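PDB 1UJC: phosphohistidine phosphatase sixA from Escherichia coli, which removes the phosphoryl group from phosphohistidine in the HPt domain of the ArcB sensor, acting in a multistep His-Asp phosphorelay. Local coordinates for residues T25-W37 / G144-K156. Residues are numbered along the deposited sequence; the frame is centred on the assembly and turned at random.
Sequences TNGCDESRLMANW and GTFNWQMSPCNLK
Helix 25-37 and strand 144-150 run at 145° with their axes 11.8 Å apart at closest approach, and the closest CA atoms, those of E30 and P152, lie 6.1 Å apart just past the end of the strand. W37 CG stands anti to the backbone N (chi1 179°), which swings the indole out to the strand. There CG of M150 sits 3.8 Å from the centroid of the six-membered ring, almost on the ring normal, a CH-pi contact, while M150 SD, 4.7 Å from that centroid, adds a Met-aromatic contact above the same face. L155 CD2 lies over the same face, 3.8 Å from the centroid of the W37 five-membered ring, a second CH-pi contact. The far edge of the indole points at W148 in an offset edge-to-face pair, planes at 88°. A serine at W37 would probably leave M150 and L155 without the flat surface they pack on and W148 without the indole edge that meets it across this contact. In this alpha/beta fold of the histidine phosphatase superfamily, 144-150 is an outermost strand of the mixed sheet, antiparallel to 133-138, and the helix lies against the sheet, where M34 touches I133 and M6. Bent at chi2 and chi3, M34 brings SD within 3.6 Å of L155 CD1 and sets its CG against P152 CG. Past the strand, K156, extended beyond CG, lays CG on L33 CD2 and donates from NZ to E30 OE2 at 2.9 Å. This salt bridge reaches the carboxylate on its anti side, somewhat out of plane, beside P152 CB.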
loop_
_atom_site.group_PDB
_atom_site.type_symbol
_atom_site.label_atom_id
_atom_site.label_comp_id
_atom_site.label_asym_id
_atom_site.label_seq_id
_atom_site.Cartn_x
_atom_site.Cartn_y
_atom_site.Cartn_z
ATOM N N THR A 25 -7.286 -16.108 -6.804
ATOM C CA THR A 25 -6.704 -16.041 -8.134
ATOM C C THR A 25 -6.920 -14.648 -8.716
ATOM O O THR A 25 -5.997 -14.048 -9.265
ATOM C CB THR A 25 -7.352 -17.090 -9.052
ATOM O OG1 THR A 25 -7.008 -18.398 -8.576
ATOM C CG2 THR A 25 -6.879 -16.928 -10.478
ATOM N N ASN A 26 -8.141 -14.140 -8.588
ATOM C CA ASN A 26 -8.487 -12.810 -9.087
ATOM C C ASN A 26 -7.665 -11.769 -8.334
ATOM O O ASN A 26 -7.144 -10.830 -8.933
ATOM C CB ASN A 26 -9.987 -12.546 -8.894
ATOM C CG ASN A 26 -10.375 -11.102 -9.175
ATOM O OD1 ASN A 26 -10.325 -10.634 -10.319
ATOM N ND2 ASN A 26 -10.761 -10.385 -8.123
ATOM N N GLY A 27 -7.549 -11.948 -7.020
ATOM C CA GLY A 27 -6.775 -11.025 -6.211
ATOM C C GLY A 27 -5.345 -10.958 -6.707
ATOM O O GLY A 27 -4.718 -9.898 -6.682
ATOM N N CYS A 28 -4.821 -12.100 -7.144
ATOM C CA CYS A 28 -3.469 -12.165 -7.680
ATOM C C CYS A 28 -3.459 -11.459 -9.030
ATOM O O CYS A 28 -2.617 -10.597 -9.285
ATOM C CB CYS A 28 -3.025 -13.623 -7.868
ATOM S SG CYS A 28 -2.619 -14.507 -6.340
ATOM N N ASP A 29 -4.410 -11.821 -9.886
ATOM C CA ASP A 29 -4.501 -11.228 -11.214
ATOM C C ASP A 29 -4.558 -9.707 -11.164
ATOM O O ASP A 29 -3.786 -9.028 -11.841
ATOM C CB ASP A 29 -5.731 -11.752 -11.961
ATOM C CG ASP A 29 -5.710 -13.262 -12.150
ATOM O OD1 ASP A 29 -4.641 -13.823 -12.470
ATOM O OD2 ASP A 29 -6.779 -13.885 -11.991
ATOM N N GLU A 30 -5.470 -9.169 -10.357
ATOM C CA GLU A 30 -5.614 -7.724 -10.251
ATOM C C GLU A 30 -4.405 -7.058 -9.621
ATOM O O GLU A 30 -4.071 -5.923 -9.964
ATOM C CB GLU A 30 -6.858 -7.361 -9.447
ATOM C CG GLU A 30 -8.136 -7.902 -10.032
ATOM C CD GLU A 30 -9.351 -7.270 -9.406
ATOM O OE1 GLU A 30 -9.376 -7.145 -8.162
ATOM O OE2 GLU A 30 -10.279 -6.901 -10.158
ATOM N N SER A 31 -3.749 -7.748 -8.697
ATOM C CA SER A 31 -2.573 -7.168 -8.070
ATOM C C SER A 31 -1.453 -7.029 -9.097
ATOM O O SER A 31 -0.700 -6.055 -9.071
ATOM C CB SER A 31 -2.124 -8.016 -6.880
ATOM O OG SER A 31 -2.942 -7.747 -5.752
ATOM N N ARG A 32 -1.352 -8.001 -10.004
ATOM C CA ARG A 32 -0.336 -7.959 -11.052
ATOM C C ARG A 32 -0.708 -6.860 -12.043
ATOM O O ARG A 32 0.159 -6.186 -12.603
ATOM C CB ARG A 32 -0.241 -9.304 -11.789
ATOM C CG ARG A 32 0.646 -10.348 -11.112
ATOM C CD ARG A 32 1.094 -11.426 -12.113
ATOM N NE ARG A 32 2.260 -12.170 -11.634
ATOM C CZ ARG A 32 2.200 -13.296 -10.927
ATOM N NH1 ARG A 32 1.028 -13.824 -10.617
ATOM N NH2 ARG A 32 3.313 -13.890 -10.516
ATOM N N LEU A 33 -2.012 -6.687 -12.246
ATOM C CA LEU A 33 -2.530 -5.675 -13.158
ATOM C C LEU A 33 -2.089 -4.283 -12.697
ATOM O O LEU A 33 -1.581 -3.483 -13.489
ATOM C CB LEU A 33 -4.059 -5.756 -13.195
ATOM C CG LEU A 33 -4.815 -4.984 -14.278
ATOM C CD1 LEU A 33 -4.317 -5.408 -15.657
ATOM C CD2 LEU A 33 -6.311 -5.272 -14.152
ATOM N N MET A 34 -2.285 -4.002 -11.411
ATOM C CA MET A 34 -1.903 -2.714 -10.838
ATOM C C MET A 34 -0.382 -2.548 -10.833
ATOM O O MET A 34 0.133 -1.446 -11.037
ATOM C CB MET A 34 -2.431 -2.593 -9.410
ATOM C CG MET A 34 -3.949 -2.504 -9.300
ATOM S SD MET A 34 -4.624 -1.010 -10.063
ATOM C CE MET A 34 -3.900 0.233 -9.035
ATOM N N ALA A 35 0.330 -3.644 -10.598
ATOM C CA ALA A 35 1.788 -3.620 -10.577
ATOM C C ALA A 35 2.322 -3.195 -11.941
ATOM O O ALA A 35 3.195 -2.332 -12.037
ATOM C CB ALA A 35 2.329 -4.994 -10.211
ATOM N N ASN A 36 1.789 -3.800 -12.998
ATOM C CA ASN A 36 2.221 -3.466 -14.346
ATOM C C ASN A 36 1.862 -2.029 -14.694
ATOM O O ASN A 36 2.614 -1.346 -15.384
ATOM C CB ASN A 36 1.606 -4.431 -15.367
ATOM C CG ASN A 36 2.228 -5.821 -15.302
ATOM O OD1 ASN A 36 3.455 -5.966 -15.237
ATOM N ND2 ASN A 36 1.387 -6.850 -15.332
ATOM N N TRP A 37 0.715 -1.565 -14.212
ATOM C CA TRP A 37 0.305 -0.195 -14.485
ATOM C C TRP A 37 1.348 0.754 -13.890
ATOM O O TRP A 37 1.785 1.703 -14.545
ATOM C CB TRP A 37 -1.071 0.090 -13.880
ATOM C CG TRP A 37 -1.511 1.489 -14.117
ATOM C CD1 TRP A 37 -1.962 2.022 -15.292
ATOM C CD2 TRP A 37 -1.466 2.568 -13.178
ATOM N NE1 TRP A 37 -2.197 3.371 -15.144
ATOM C CE2 TRP A 37 -1.900 3.732 -13.856
ATOM C CE3 TRP A 37 -1.097 2.666 -11.829
ATOM C CZ2 TRP A 37 -1.975 4.977 -13.231
ATOM C CZ3 TRP A 37 -1.171 3.904 -11.208
ATOM C CH2 TRP A 37 -1.606 5.044 -11.910
ATOM N N GLY A 144 1.352 15.842 3.625
ATOM C CA GLY A 144 1.157 15.115 2.390
ATOM C C GLY A 144 0.047 15.647 1.515
ATOM O O GLY A 144 -0.928 16.223 1.996
ATOM N N THR A 145 0.210 15.437 0.217
ATOM C CA THR A 145 -0.756 15.865 -0.782
ATOM C C THR A 145 -1.323 14.623 -1.466
ATOM O O THR A 145 -0.564 13.769 -1.925
ATOM C CB THR A 145 -0.078 16.743 -1.841
ATOM O OG1 THR A 145 0.339 17.972 -1.239
ATOM C CG2 THR A 145 -1.024 17.031 -2.983
ATOM N N PHE A 146 -2.649 14.527 -1.520
ATOM C CA PHE A 146 -3.331 13.399 -2.157
ATOM C C PHE A 146 -3.407 13.663 -3.664
ATOM O O PHE A 146 -4.254 14.425 -4.134
ATOM C CB PHE A 146 -4.734 13.246 -1.554
ATOM C CG PHE A 146 -5.483 12.030 -2.024
ATOM C CD1 PHE A 146 -4.810 10.923 -2.536
ATOM C CD2 PHE A 146 -6.870 11.980 -1.915
ATOM C CE1 PHE A 146 -5.500 9.788 -2.934
ATOM C CE2 PHE A 146 -7.577 10.845 -2.309
ATOM C CZ PHE A 146 -6.888 9.745 -2.822
ATOM N N ASN A 147 -2.505 13.028 -4.407
ATOM C CA ASN A 147 -2.414 13.199 -5.854
ATOM C C ASN A 147 -3.544 12.537 -6.629
ATOM O O ASN A 147 -4.323 13.211 -7.296
ATOM C CB ASN A 147 -1.070 12.656 -6.335
ATOM C CG ASN A 147 0.093 13.255 -5.576
ATOM O OD1 ASN A 147 1.067 12.568 -5.259
ATOM N ND2 ASN A 147 -0.001 14.546 -5.278
ATOM N N TRP A 148 -3.627 11.216 -6.548
ATOM C CA TRP A 148 -4.670 10.482 -7.250
ATOM C C TRP A 148 -4.894 9.101 -6.656
ATOM O O TRP A 148 -4.218 8.691 -5.712
ATOM C CB TRP A 148 -4.324 10.345 -8.738
ATOM C CG TRP A 148 -2.884 9.982 -9.005
ATOM C CD1 TRP A 148 -1.876 10.832 -9.355
ATOM C CD2 TRP A 148 -2.294 8.678 -8.924
ATOM N NE1 TRP A 148 -0.697 10.141 -9.498
ATOM C CE2 TRP A 148 -0.926 8.817 -9.237
ATOM C CE3 TRP A 148 -2.791 7.405 -8.616
ATOM C CZ2 TRP A 148 -0.047 7.731 -9.252
ATOM C CZ3 TRP A 148 -1.917 6.326 -8.631
ATOM C CH2 TRP A 148 -0.560 6.497 -8.947
ATOM N N GLN A 149 -5.855 8.388 -7.227
ATOM C CA GLN A 149 -6.188 7.047 -6.777
ATOM C C GLN A 149 -6.538 6.242 -8.020
ATOM O O GLN A 149 -7.292 6.705 -8.873
ATOM C CB GLN A 149 -7.390 7.109 -5.843
ATOM C CG GLN A 149 -7.636 5.866 -5.040
ATOM C CD GLN A 149 -9.078 5.787 -4.599
ATOM O OE1 GLN A 149 -9.683 6.798 -4.208
ATOM N NE2 GLN A 149 -9.642 4.597 -4.663
ATOM N N MET A 150 -5.992 5.038 -8.124
ATOM C CA MET A 150 -6.246 4.190 -9.279
ATOM C C MET A 150 -6.712 2.823 -8.807
ATOM O O MET A 150 -6.196 2.298 -7.828
ATOM C CB MET A 150 -4.959 4.051 -10.101
ATOM C CG MET A 150 -5.070 3.172 -11.335
ATOM S SD MET A 150 -6.209 3.821 -12.569
ATOM C CE MET A 150 -5.351 5.316 -13.066
ATOM N N SER A 151 -7.689 2.244 -9.496
ATOM C CA SER A 151 -8.178 0.923 -9.105
ATOM C C SER A 151 -8.241 -0.017 -10.306
ATOM O O SER A 151 -8.312 0.432 -11.454
ATOM C CB SER A 151 -9.552 1.040 -8.432
ATOM O OG SER A 151 -10.497 1.666 -9.276
ATOM N N PRO A 152 -8.205 -1.338 -10.059
ATOM C CA PRO A 152 -8.256 -2.322 -11.142
ATOM C C PRO A 152 -9.391 -2.085 -12.136
ATOM O O PRO A 152 -9.255 -2.389 -13.320
ATOM C CB PRO A 152 -8.413 -3.646 -10.397
ATOM C CG PRO A 152 -7.668 -3.402 -9.140
ATOM C CD PRO A 152 -8.133 -2.015 -8.752
ATOM N N CYS A 153 -10.509 -1.546 -11.662
ATOM C CA CYS A 153 -11.634 -1.303 -12.555
ATOM C C CYS A 153 -11.406 -0.099 -13.462
ATOM O O CYS A 153 -11.845 -0.102 -14.610
ATOM C CB CYS A 153 -12.933 -1.116 -11.759
ATOM S SG CYS A 153 -13.182 0.518 -11.024
ATOM N N ASN A 154 -10.724 0.928 -12.960
ATOM C CA ASN A 154 -10.467 2.119 -13.775
ATOM C C ASN A 154 -9.389 1.818 -14.808
ATOM O O ASN A 154 -8.945 2.703 -15.537
ATOM C CB ASN A 154 -10.012 3.300 -12.918
ATOM C CG ASN A 154 -9.880 4.590 -13.726
ATOM O OD1 ASN A 154 -9.118 5.483 -13.369
ATOM N ND2 ASN A 154 -10.637 4.689 -14.817
ATOM N N LEU A 155 -8.941 0.572 -14.838
ATOM C CA LEU A 155 -7.935 0.143 -15.801
ATOM C C LEU A 155 -8.627 -0.913 -16.652
ATOM O O LEU A 155 -8.633 -0.825 -17.884
ATOM C CB LEU A 155 -6.724 -0.480 -15.096
ATOM C CG LEU A 155 -5.911 0.366 -14.109
ATOM C CD1 LEU A 155 -4.740 -0.452 -13.586
ATOM C CD2 LEU A 155 -5.399 1.622 -14.801
ATOM N N LYS A 156 -9.229 -1.889 -15.966
ATOM C CA LYS A 156 -9.951 -3.015 -16.577
ATOM C C LYS A 156 -10.945 -2.666 -17.679
ATOM O O LYS A 156 -10.742 -3.126 -18.828
ATOM C CB LYS A 156 -10.709 -3.798 -15.498
ATOM C CG LYS A 156 -9.947 -4.949 -14.864
ATOM C CD LYS A 156 -10.906 -5.778 -14.017
ATOM C CE LYS A 156 -10.242 -7.033 -13.465
ATOM N NZ LYS A 156 -11.219 -7.848 -12.692
#